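Local coordinates for protein lipoxygenase (PDB 5EK8) that probably adds both atoms of molecular oxygen to polyunsaturated fatty acids as a 9R-lipoxygenase that uses a non-heme iron ion, at residues N53-Q58 and I100-E105; F171-M176 and N396-G401; N199-I204 and D227-L232; D289-E294 and I311-P316. All blocks are in the same frame, centred on the assembly; numbering follows the deposited sequence.

Contact 1: N53-Q58 and I100-E105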
# COMPACT_ATOMS: atom_id res chain seq x y z
N ASN A 53 -12.62 -6.99 44.32
CA ASN A 53 -13.07 -8.24 43.73
C ASN A 53 -12.19 -8.55 42.52
O ASN A 53 -11.38 -7.72 42.11
CB ASN A 53 -14.55 -8.13 43.35
CG ASN A 53 -15.18 -9.48 43.06
OD1 ASN A 53 -14.66 -10.28 42.29
ND2 ASN A 53 -16.33 -9.73 43.69
N LYS A 54 -12.33 -9.74 41.94
CA LYS A 54 -11.47 -10.10 40.81
C LYS A 54 -12.20 -10.85 39.69
O LYS A 54 -13.18 -11.56 39.92
CB LYS A 54 -10.28 -10.93 41.30
CG LYS A 54 -10.27 -12.38 40.84
CD LYS A 54 -8.92 -13.03 41.10
CE LYS A 54 -8.56 -13.03 42.57
NZ LYS A 54 -7.33 -13.81 42.84
N ALA A 55 -11.71 -10.66 38.47
CA ALA A 55 -12.20 -11.35 37.29
C ALA A 55 -11.02 -11.94 36.53
O ALA A 55 -10.04 -11.26 36.27
CB ALA A 55 -12.99 -10.40 36.41
N THR A 56 -11.11 -13.22 36.18
CA THR A 56 -9.99 -13.88 35.52
C THR A 56 -10.39 -14.49 34.19
O THR A 56 -11.58 -14.61 33.88
CB THR A 56 -9.39 -14.99 36.40
OG1 THR A 56 -10.38 -15.99 36.66
CG2 THR A 56 -8.88 -14.43 37.72
N GLY A 57 -9.38 -14.88 33.42
CA GLY A 57 -9.66 -15.59 32.18
C GLY A 57 -8.50 -15.62 31.21
O GLY A 57 -7.38 -15.25 31.56
N GLN A 58 -8.76 -16.08 29.99
CA GLN A 58 -7.74 -16.11 28.96
C GLN A 58 -8.34 -15.74 27.61
O GLN A 58 -9.40 -16.23 27.23
CB GLN A 58 -7.09 -17.49 28.87
CG GLN A 58 -6.02 -17.60 27.80
CD GLN A 58 -5.40 -18.98 27.73
OE1 GLN A 58 -6.07 -19.99 27.94
NE2 GLN A 58 -4.10 -19.02 27.43
N ILE A 100 -7.81 -9.47 36.48
CA ILE A 100 -8.25 -8.10 36.72
C ILE A 100 -8.81 -7.88 38.12
O ILE A 100 -9.67 -8.63 38.57
CB ILE A 100 -9.36 -7.68 35.72
CG1 ILE A 100 -8.98 -8.03 34.28
CG2 ILE A 100 -9.66 -6.19 35.86
CD1 ILE A 100 -7.89 -7.18 33.70
N TYR A 101 -8.33 -6.85 38.81
CA TYR A 101 -8.95 -6.45 40.07
C TYR A 101 -9.97 -5.35 39.81
O TYR A 101 -9.62 -4.26 39.36
CB TYR A 101 -7.89 -5.99 41.07
CG TYR A 101 -6.99 -7.11 41.55
CD1 TYR A 101 -7.36 -7.89 42.64
CD2 TYR A 101 -5.79 -7.38 40.91
CE1 TYR A 101 -6.54 -8.92 43.08
CE2 TYR A 101 -4.97 -8.41 41.35
CZ TYR A 101 -5.35 -9.18 42.44
OH TYR A 101 -4.54 -10.20 42.88
N TYR A 102 -11.24 -5.64 40.10
CA TYR A 102 -12.29 -4.64 39.91
C TYR A 102 -13.10 -4.42 41.19
O TYR A 102 -13.19 -5.30 42.04
CB TYR A 102 -13.21 -5.03 38.76
CG TYR A 102 -14.17 -6.17 39.03
CD1 TYR A 102 -15.47 -5.93 39.46
CD2 TYR A 102 -13.79 -7.49 38.83
CE1 TYR A 102 -16.35 -6.96 39.71
CE2 TYR A 102 -14.66 -8.54 39.07
CZ TYR A 102 -15.94 -8.26 39.51
OH TYR A 102 -16.83 -9.29 39.75
N ASP A 103 -13.68 -3.22 41.30
CA ASP A 103 -14.47 -2.85 42.47
C ASP A 103 -15.95 -2.86 42.13
O ASP A 103 -16.39 -2.11 41.26
CB ASP A 103 -14.03 -1.48 42.98
CG ASP A 103 -14.84 -1.01 44.19
OD1 ASP A 103 -15.57 -1.83 44.79
OD2 ASP A 103 -14.72 0.18 44.55
N PRO A 104 -16.73 -3.71 42.82
CA PRO A 104 -18.18 -3.76 42.60
C PRO A 104 -18.89 -2.48 43.03
O PRO A 104 -19.97 -2.20 42.54
CB PRO A 104 -18.63 -4.94 43.46
CG PRO A 104 -17.40 -5.76 43.66
CD PRO A 104 -16.28 -4.77 43.74
N GLU A 105 -18.28 -1.71 43.93
CA GLU A 105 -18.95 -0.56 44.53
C GLU A 105 -19.16 0.61 43.57
O GLU A 105 -19.97 1.50 43.85
CB GLU A 105 -18.18 -0.07 45.75
CG GLU A 105 -18.15 -1.07 46.89
CD GLU A 105 -17.31 -0.59 48.06
OE1 GLU A 105 -17.29 0.64 48.32
OE2 GLU A 105 -16.67 -1.43 48.72

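Contact 2: F171-M176 and N396-G401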
# COMPACT_ATOMS: atom_id res chain seq x y z
N PHE A 171 -3.73 -13.28 -0.59
CA PHE A 171 -2.75 -12.46 0.11
C PHE A 171 -3.06 -12.38 1.59
O PHE A 171 -4.20 -12.62 2.01
CB PHE A 171 -2.69 -11.06 -0.49
CG PHE A 171 -2.55 -11.03 -1.99
CD1 PHE A 171 -1.42 -11.55 -2.60
CD2 PHE A 171 -3.55 -10.48 -2.78
CE1 PHE A 171 -1.28 -11.52 -3.97
CE2 PHE A 171 -3.41 -10.45 -4.16
CZ PHE A 171 -2.28 -10.97 -4.76
N ALA A 172 -2.05 -12.05 2.39
CA ALA A 172 -2.28 -11.78 3.79
C ALA A 172 -2.90 -10.39 3.96
O ALA A 172 -2.22 -9.37 3.85
CB ALA A 172 -0.99 -11.89 4.57
N ARG A 173 -4.20 -10.37 4.21
CA ARG A 173 -4.96 -9.13 4.34
C ARG A 173 -5.91 -9.22 5.53
O ARG A 173 -6.22 -10.32 6.01
CB ARG A 173 -5.75 -8.84 3.07
CG ARG A 173 -4.92 -8.83 1.80
CD ARG A 173 -5.72 -8.30 0.63
NE ARG A 173 -6.27 -6.99 0.97
CZ ARG A 173 -7.12 -6.31 0.22
NH1 ARG A 173 -7.53 -6.81 -0.94
NH2 ARG A 173 -7.56 -5.13 0.63
N ILE A 174 -6.37 -8.07 6.01
CA ILE A 174 -7.34 -8.05 7.10
C ILE A 174 -8.71 -8.44 6.56
O ILE A 174 -9.01 -8.23 5.38
CB ILE A 174 -7.41 -6.66 7.77
CG1 ILE A 174 -8.15 -6.76 9.11
CG2 ILE A 174 -8.06 -5.64 6.85
CD1 ILE A 174 -8.13 -5.48 9.91
N PHE A 175 -9.53 -9.06 7.40
CA PHE A 175 -10.89 -9.37 7.00
C PHE A 175 -11.78 -8.17 7.28
O PHE A 175 -12.01 -7.80 8.44
CB PHE A 175 -11.41 -10.61 7.74
CG PHE A 175 -12.80 -11.01 7.34
CD1 PHE A 175 -13.08 -11.37 6.04
CD2 PHE A 175 -13.82 -11.03 8.28
CE1 PHE A 175 -14.36 -11.74 5.66
CE2 PHE A 175 -15.11 -11.40 7.91
CZ PHE A 175 -15.38 -11.76 6.61
N MET A 176 -12.27 -7.55 6.22
CA MET A 176 -13.02 -6.31 6.36
C MET A 176 -14.09 -6.20 5.28
O MET A 176 -13.92 -5.47 4.31
CB MET A 176 -12.07 -5.12 6.30
CG MET A 176 -12.60 -3.85 6.96
SD MET A 176 -11.26 -2.76 7.49
CE MET A 176 -10.56 -2.27 5.92
N ASN A 396 -7.30 0.25 4.94
CA ASN A 396 -8.39 1.05 4.42
C ASN A 396 -8.28 1.25 2.92
O ASN A 396 -9.23 0.99 2.17
CB ASN A 396 -8.44 2.41 5.12
CG ASN A 396 -8.60 2.30 6.63
OD1 ASN A 396 -9.41 1.51 7.13
ND2 ASN A 396 -7.81 3.08 7.37
N ILE A 397 -7.12 1.70 2.47
CA ILE A 397 -6.95 2.03 1.06
C ILE A 397 -6.95 0.77 0.20
O ILE A 397 -7.47 0.78 -0.91
CB ILE A 397 -5.65 2.85 0.79
CG1 ILE A 397 -5.57 3.25 -0.68
CG2 ILE A 397 -4.41 2.09 1.21
CD1 ILE A 397 -6.77 4.05 -1.18
N ASN A 398 -6.41 -0.33 0.72
CA ASN A 398 -6.45 -1.58 -0.03
C ASN A 398 -7.89 -2.09 -0.17
O ASN A 398 -8.32 -2.51 -1.25
CB ASN A 398 -5.57 -2.63 0.63
CG ASN A 398 -4.10 -2.34 0.45
OD1 ASN A 398 -3.72 -1.43 -0.29
ND2 ASN A 398 -3.25 -3.13 1.11
N ARG A 399 -8.63 -2.04 0.94
CA ARG A 399 -10.03 -2.44 0.93
C ARG A 399 -10.85 -1.56 -0.01
O ARG A 399 -11.82 -2.01 -0.62
CB ARG A 399 -10.61 -2.39 2.34
CG ARG A 399 -12.08 -2.72 2.43
CD ARG A 399 -12.39 -4.08 1.83
NE ARG A 399 -13.82 -4.35 1.80
CZ ARG A 399 -14.62 -4.07 0.78
NH1 ARG A 399 -14.12 -3.51 -0.32
NH2 ARG A 399 -15.91 -4.35 0.84
N ARG A 400 -10.45 -0.29 -0.14
CA ARG A 400 -11.10 0.62 -1.07
C ARG A 400 -10.77 0.25 -2.52
O ARG A 400 -11.64 0.26 -3.40
CB ARG A 400 -10.69 2.07 -0.79
CG ARG A 400 -11.16 3.08 -1.83
CD ARG A 400 -12.67 3.08 -1.98
NE ARG A 400 -13.11 4.07 -2.95
CZ ARG A 400 -14.36 4.19 -3.39
NH1 ARG A 400 -15.30 3.36 -2.96
NH2 ARG A 400 -14.67 5.12 -4.28
N GLY A 401 -9.50 -0.08 -2.75
CA GLY A 401 -9.04 -0.50 -4.05
C GLY A 401 -9.74 -1.76 -4.51
O GLY A 401 -9.87 -2.00 -5.71

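Contact 3: N199-I204 and D227-L232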
# COMPACT_ATOMS: atom_id res chain seq x y z
N ASN A 199 -14.48 16.12 -4.72
CA ASN A 199 -15.54 17.08 -5.02
C ASN A 199 -15.14 18.03 -6.16
O ASN A 199 -15.98 18.46 -6.94
CB ASN A 199 -15.92 17.88 -3.78
CG ASN A 199 -17.36 18.35 -3.82
OD1 ASN A 199 -18.13 17.97 -4.70
ND2 ASN A 199 -17.74 19.18 -2.85
N VAL A 200 -13.85 18.35 -6.24
CA VAL A 200 -13.37 19.13 -7.38
C VAL A 200 -13.39 18.33 -8.68
O VAL A 200 -13.96 18.76 -9.68
CB VAL A 200 -11.94 19.65 -7.15
CG1 VAL A 200 -11.42 20.36 -8.39
CG2 VAL A 200 -11.90 20.57 -5.94
N LEU A 201 -12.79 17.14 -8.67
CA LEU A 201 -12.54 16.40 -9.91
C LEU A 201 -13.72 15.57 -10.45
O LEU A 201 -13.82 15.36 -11.66
CB LEU A 201 -11.33 15.47 -9.70
CG LEU A 201 -9.96 16.14 -9.75
CD1 LEU A 201 -8.87 15.23 -9.20
CD2 LEU A 201 -9.65 16.56 -11.17
N THR A 202 -14.60 15.10 -9.58
CA THR A 202 -15.68 14.19 -9.98
C THR A 202 -16.73 14.79 -10.92
O THR A 202 -17.19 14.09 -11.82
CB THR A 202 -16.40 13.62 -8.74
OG1 THR A 202 -15.45 12.96 -7.90
CG2 THR A 202 -17.47 12.62 -9.14
N PRO A 203 -17.13 16.07 -10.73
CA PRO A 203 -18.11 16.61 -11.68
C PRO A 203 -17.62 16.61 -13.13
O PRO A 203 -18.44 16.57 -14.06
CB PRO A 203 -18.32 18.04 -11.19
CG PRO A 203 -18.06 17.96 -9.74
CD PRO A 203 -16.93 16.99 -9.59
N ILE A 204 -16.30 16.64 -13.31
CA ILE A 204 -15.70 16.58 -14.64
C ILE A 204 -15.92 15.21 -15.26
O ILE A 204 -16.48 15.07 -16.35
CB ILE A 204 -14.18 16.88 -14.59
CG1 ILE A 204 -13.89 18.13 -13.74
CG2 ILE A 204 -13.62 17.06 -15.98
CD1 ILE A 204 -14.47 19.41 -14.31
N ASP A 227 -10.52 19.69 -20.01
CA ASP A 227 -11.41 19.84 -18.85
C ASP A 227 -10.75 19.44 -17.53
O ASP A 227 -11.22 19.83 -16.46
CB ASP A 227 -12.69 19.04 -19.07
CG ASP A 227 -13.65 19.74 -20.02
OD1 ASP A 227 -13.36 20.88 -20.44
OD2 ASP A 227 -14.71 19.15 -20.35
N TYR A 228 -9.67 18.66 -17.60
CA TYR A 228 -8.85 18.39 -16.41
C TYR A 228 -7.64 19.31 -16.41
O TYR A 228 -7.22 19.78 -17.46
CB TYR A 228 -8.40 16.93 -16.37
CG TYR A 228 -9.49 15.91 -16.11
CD1 TYR A 228 -9.98 15.70 -14.83
CD2 TYR A 228 -10.00 15.13 -17.14
CE1 TYR A 228 -10.97 14.76 -14.59
CE2 TYR A 228 -10.99 14.19 -16.92
CZ TYR A 228 -11.47 14.01 -15.64
OH TYR A 228 -12.45 13.08 -15.42
N PRO A 229 -7.08 19.58 -15.22
CA PRO A 229 -5.83 20.35 -15.15
C PRO A 229 -4.69 19.66 -15.89
O PRO A 229 -4.74 18.45 -16.08
CB PRO A 229 -5.54 20.43 -13.64
CG PRO A 229 -6.48 19.48 -12.99
CD PRO A 229 -7.67 19.36 -13.89
N PRO A 230 -3.68 20.42 -16.33
CA PRO A 230 -2.55 19.82 -17.04
C PRO A 230 -1.65 19.00 -16.12
O PRO A 230 -1.73 19.16 -14.90
CB PRO A 230 -1.80 21.04 -17.59
CG PRO A 230 -2.11 22.13 -16.62
CD PRO A 230 -3.54 21.88 -16.19
N ASN A 231 -0.82 18.15 -16.70
CA ASN A 231 0.14 17.37 -15.92
C ASN A 231 1.55 17.80 -16.28
O ASN A 231 1.74 18.76 -17.02
CB ASN A 231 -0.03 15.87 -16.16
CG ASN A 231 0.59 15.42 -17.47
OD1 ASN A 231 0.42 16.07 -18.51
ND2 ASN A 231 1.33 14.32 -17.44
N LEU A 232 2.54 17.07 -15.77
CA LEU A 232 3.93 17.45 -15.97
C LEU A 232 4.32 17.50 -17.45
O LEU A 232 4.95 18.46 -17.90
CB LEU A 232 4.85 16.49 -15.23
CG LEU A 232 6.34 16.72 -15.48
CD1 LEU A 232 6.75 18.12 -15.03
CD2 LEU A 232 7.19 15.64 -14.80

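Contact 4: D289-E294 and I311-P316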
# COMPACT_ATOMS: atom_id res chain seq x y z
N ASP A 289 -5.13 -4.13 -27.15
CA ASP A 289 -4.03 -4.89 -27.71
C ASP A 289 -3.03 -5.26 -26.61
O ASP A 289 -3.04 -4.68 -25.53
CB ASP A 289 -3.32 -4.08 -28.81
CG ASP A 289 -4.22 -3.82 -30.00
OD1 ASP A 289 -5.23 -4.53 -30.17
OD2 ASP A 289 -3.90 -2.90 -30.78
N LEU A 290 -2.18 -6.24 -26.91
CA LEU A 290 -1.11 -6.65 -26.00
C LEU A 290 0.22 -6.68 -26.74
O LEU A 290 0.31 -7.25 -27.83
CB LEU A 290 -1.39 -8.02 -25.40
CG LEU A 290 -1.62 -8.12 -23.89
CD1 LEU A 290 -1.57 -9.58 -23.46
CD2 LEU A 290 -0.61 -7.29 -23.13
N HIS A 291 1.25 -6.08 -26.15
CA HIS A 291 2.55 -6.02 -26.82
C HIS A 291 3.70 -6.52 -25.96
O HIS A 291 4.00 -5.97 -24.89
CB HIS A 291 2.84 -4.59 -27.27
CG HIS A 291 1.75 -3.97 -28.09
ND1 HIS A 291 1.56 -4.28 -29.42
CD2 HIS A 291 0.79 -3.08 -27.77
CE1 HIS A 291 0.52 -3.60 -29.88
NE2 HIS A 291 0.03 -2.87 -28.90
N ASN A 292 4.34 -7.58 -26.42
CA ASN A 292 5.64 -7.97 -25.89
C ASN A 292 6.67 -6.97 -26.39
O ASN A 292 7.13 -7.06 -27.53
CB ASN A 292 6.01 -9.40 -26.30
CG ASN A 292 5.10 -10.44 -25.69
OD1 ASN A 292 4.44 -10.21 -24.68
ND2 ASN A 292 5.07 -11.62 -26.30
N VAL A 293 7.00 -5.99 -25.56
CA VAL A 293 7.91 -4.94 -25.98
C VAL A 293 9.23 -5.00 -25.23
O VAL A 293 9.26 -5.20 -24.01
CB VAL A 293 7.30 -3.53 -25.80
CG1 VAL A 293 6.18 -3.33 -26.79
CG2 VAL A 293 6.80 -3.33 -24.39
N GLU A 294 10.32 -4.86 -25.97
CA GLU A 294 11.64 -4.88 -25.35
C GLU A 294 12.43 -3.67 -25.82
O GLU A 294 12.60 -3.45 -27.02
CB GLU A 294 12.36 -6.18 -25.69
CG GLU A 294 11.58 -7.42 -25.27
CD GLU A 294 12.39 -8.70 -25.35
OE1 GLU A 294 12.38 -9.35 -26.42
OE2 GLU A 294 13.04 -9.05 -24.34
N ILE A 311 8.84 -4.93 -30.91
CA ILE A 311 7.44 -5.10 -30.54
C ILE A 311 6.86 -6.36 -31.17
O ILE A 311 6.87 -6.53 -32.39
CB ILE A 311 6.58 -3.89 -30.95
CG1 ILE A 311 7.07 -2.61 -30.26
CG2 ILE A 311 5.12 -4.14 -30.62
CD1 ILE A 311 6.31 -1.36 -30.68
N GLN A 312 6.36 -7.26 -30.33
CA GLN A 312 5.71 -8.46 -30.83
C GLN A 312 4.31 -8.56 -30.25
O GLN A 312 4.14 -8.75 -29.05
CB GLN A 312 6.54 -9.70 -30.49
CG GLN A 312 6.07 -10.94 -31.19
CD GLN A 312 6.97 -12.12 -30.95
OE1 GLN A 312 7.14 -12.95 -31.83
NE2 GLN A 312 7.55 -12.21 -29.76
N SER A 313 3.30 -8.44 -31.11
CA SER A 313 1.94 -8.25 -30.63
C SER A 313 1.06 -9.49 -30.76
O SER A 313 1.21 -10.29 -31.67
CB SER A 313 1.28 -7.08 -31.37
OG SER A 313 2.06 -5.90 -31.23
N ARG A 314 0.13 -9.62 -29.82
CA ARG A 314 -0.94 -10.60 -29.91
C ARG A 314 -1.87 -10.24 -31.06
O ARG A 314 -2.10 -9.05 -31.32
CB ARG A 314 -1.74 -10.64 -28.61
CG ARG A 314 -0.89 -10.92 -27.39
CD ARG A 314 -0.82 -12.41 -27.10
NE ARG A 314 -1.91 -12.84 -26.23
CZ ARG A 314 -1.78 -13.06 -24.93
NH1 ARG A 314 -0.60 -12.92 -24.34
NH2 ARG A 314 -2.84 -13.44 -24.23
N TYR A 315 -2.39 -11.24 -31.75
CA TYR A 315 -3.51 -11.02 -32.65
C TYR A 315 -4.68 -10.58 -31.78
O TYR A 315 -4.68 -10.86 -30.58
CB TYR A 315 -3.86 -12.28 -33.45
CG TYR A 315 -2.81 -12.69 -34.45
CD1 TYR A 315 -2.86 -12.25 -35.77
CD2 TYR A 315 -1.76 -13.53 -34.08
CE1 TYR A 315 -1.89 -12.63 -36.69
CE2 TYR A 315 -0.79 -13.91 -35.00
CZ TYR A 315 -0.86 -13.46 -36.30
OH TYR A 315 0.10 -13.83 -37.21
N PRO A 316 -5.65 -9.87 -32.36
CA PRO A 316 -6.84 -9.53 -31.56
C PRO A 316 -7.50 -10.79 -31.00
O PRO A 316 -8.03 -10.76 -29.89
CB PRO A 316 -7.75 -8.82 -32.56
CG PRO A 316 -6.81 -8.25 -33.57
CD PRO A 316 -5.68 -9.24 -33.69

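Contact 1: N53-Q58 and I100-E105
N53, K54 and A55 run antiparallel to Y102, Y101 and I100, the short strand axes closing to 4.5 Å with 148° between their directions. N53–Y102 and A55–I100 are hydrogen-bonded pairs, each with two backbone bonds, as in A55 N to I100 O at 2.9 Å; K54–Y101 between them is a non-hydrogen-bonded pair. N53, A55, I100 and Y102 share one face of the sheet. There chi1 of Y102 (74°) sets CG between the backbone N and the carbonyl carbon and swings the ring back across strand 53-58. N53 CB stands over its face, 4.2 Å from the Y102 ring centroid, a CH-pi contact. The N53 amide continues alongside, stacked on the ring with 26° between planes, while A55 CB touches Y102 CE2 at 3.7 Å. P104 CG meets N53 CB at 3.7 Å. On the other face K54 extends to a salt bridge with E99. Strand 53-61 is central in its sheet, antiparallel to 97-102 and parallel to 152-160, to which K54 and T56 also bond. I100 and Y102 pack on V75 of strand 72-79 in a second sheet, an arrangement consistent with a PLAT-type beta sandwich.

Contact 2: F171-M176 and N396-G401
The second shell of the iron site includes N398 of helix 394-404, which R173 meets from the loop 171-176; M176 and R399 form the flanking part of the contact. N398 OD1 is hydrogen-bonded to ND1 of the iron ligand H364, and the N398 side chain lies about 7 Å from the iron. E368 links the two segments in this shell: its OE2 takes a bond from N398 ND2 and a salt bridge from R173 NE. Both groups are thereby tied to one carboxylate behind the metal ligand, which probably fixes the orientation of the N398 amide. R173 touches the helix with the end of its guanidinium, NH2 lying 3.2 Å from N398 CB. The guanidinium and amide planes stand 85° apart, so the two groups do not stack.

The flanking part is held by a hydrogen bond. R399 NE donates to M176 O at 2.8 Å with an N-H...O angle of 145°, and the acceptor lies in the guanidinium plane. A bend at chi2 of R399 (56°) carries NE out to this carbonyl. The M176 chain bends at chi3, so that CE rests against R399 CB, at 3.6 Å, and CG. Salt bridges to D402 from R173 and to D403 from R399 probably offset the two positive charges. The loop 171-176, between strand 152-160 and helix 188-214, lies against two helices: R173 and M176 meet 394-404, while A172 and I174 pack on Q369 and V372 of 337-377.

Contact 3: N199-I204 and D227-L232
I204 and Y228 make the CH-pi part of the contact. I204 CG2 sits over the middle of the ring, 3.8 Å from the Y228 centroid and 13° off the ring normal. The chi1 of I204 (-47°) puts this branch anti to the backbone N, which presents it to the ring, and the isoleucine and tyrosine side chains run antiparallel alongside one another. The beta carbon also takes part, I204 CB lying 3.8 Å from Y228 CE1.

Apolar packing at the ring rim comes from L201, one turn earlier. Its CD2 lies in the plane of the ring, 3.8 Å from Y228 CD1, so the tyrosine is met over a face by one residue and at an edge by the other. L201 CD2 also approaches P229 CD at 4.4 Å. D227 adds its beta carbon, 3.8 Å from I204 CG2, and its carbonyl O, 3.7 Å from the same methyl.

The helical side of this packing is a proline kink in helix 188-214: at P203 and I204 the bonds to the preceding turn are missing, and I204 N makes only a weak bond to L201 O, at 3.2 Å. The partner is a connection between helices, entering from helix 221-227 and leaving at N231, the N-cap of helix 232-239, whose OD1 bonds I234 N.

Polar groups at the margins are satisfied elsewhere. Y228 OH bonds T612 OG1 of helix 608-623, which also packs against L201 and the tyrosine ring. D227 OD2 turns back to helix 188-214, forming a salt bridge with K207 and a hydrogen bond with H208.

Contact 4: D289-E294 and I311-P316
L290 to V293 pair antiparallel with R314 back to I311, their strand directions 169° apart. Backbone hydrogen bonds fix the register: N292 N to Q312 O and Q312 N to N292 O, both 2.9 Å, make N292–Q312 a hydrogen-bonded pair. H291–S313 and V293–I311 on either side of it are non-hydrogen-bonded. R314 N reaches L290 O at 3.1 Å and carries the pairing past the end of strand 311-313.

One side-chain hydrogen bond crosses, between H291 ND1 and S313 OG. Its modelled length of 2.5 Å is doubtful at this resolution, and either atom could be the donor. The hydroxyl lies at the imidazole edge, near the ring plane, and NE2 of H291 bonds S595 OG, consistent with a fixed ring rotation.

The apolar contact is V293 CG1 on I311 CG1 at 3.7 Å, the two side chains alongside each other.

Aliphatic packing joins L290 and R314, which also run side by side, with L290 CB 3.6 Å from R314 CG. The arginine folds back at chi2 (-91°) and chi3 (-89°), and L290 CD1 stands over one face of the guanidinium, toward its rim, 3.6 Å from R314 NH1. Backbone carbonyls of S318, Y282 and W279 accept from NE, NH2 and NH1, fixing the group's position and orientation.

The contact closes the open end of the hairpin of strands 291-300 and 303-313, interior strands of an antiparallel sheet, with 329-331 beyond 303-313 and 272-277 beyond 291-300. H291, V293 and I311 turn one face onto I345 of helix 337-377, and N292 faces the other way, bonded to W279 and D280.

From the N terminus, contact 1 comes first: after helices 2-21 and 24-36 it closes a 41-residue excursion, largely strand, within the probable PLAT-type beta sandwich before any other contact opens. Contact 2 then spans 219 residues, joining the loop after strand 152-160 to helix 394-404 beside the iron. Contacts 3 and 4 both fall within that span, one after the other, so none of the four cross. Contact 3 closes a mostly helical 22-residue connection between helix 188-214 and the loop after helix 221-227, and contact 4 closes a beta hairpin. Contacts 1 and 4 sit on opposite sides of the chain's centre, their centres 69 Å apart. Contact 2, about 9 Å from that centre, ties the chain leaving the sandwich to the helical core.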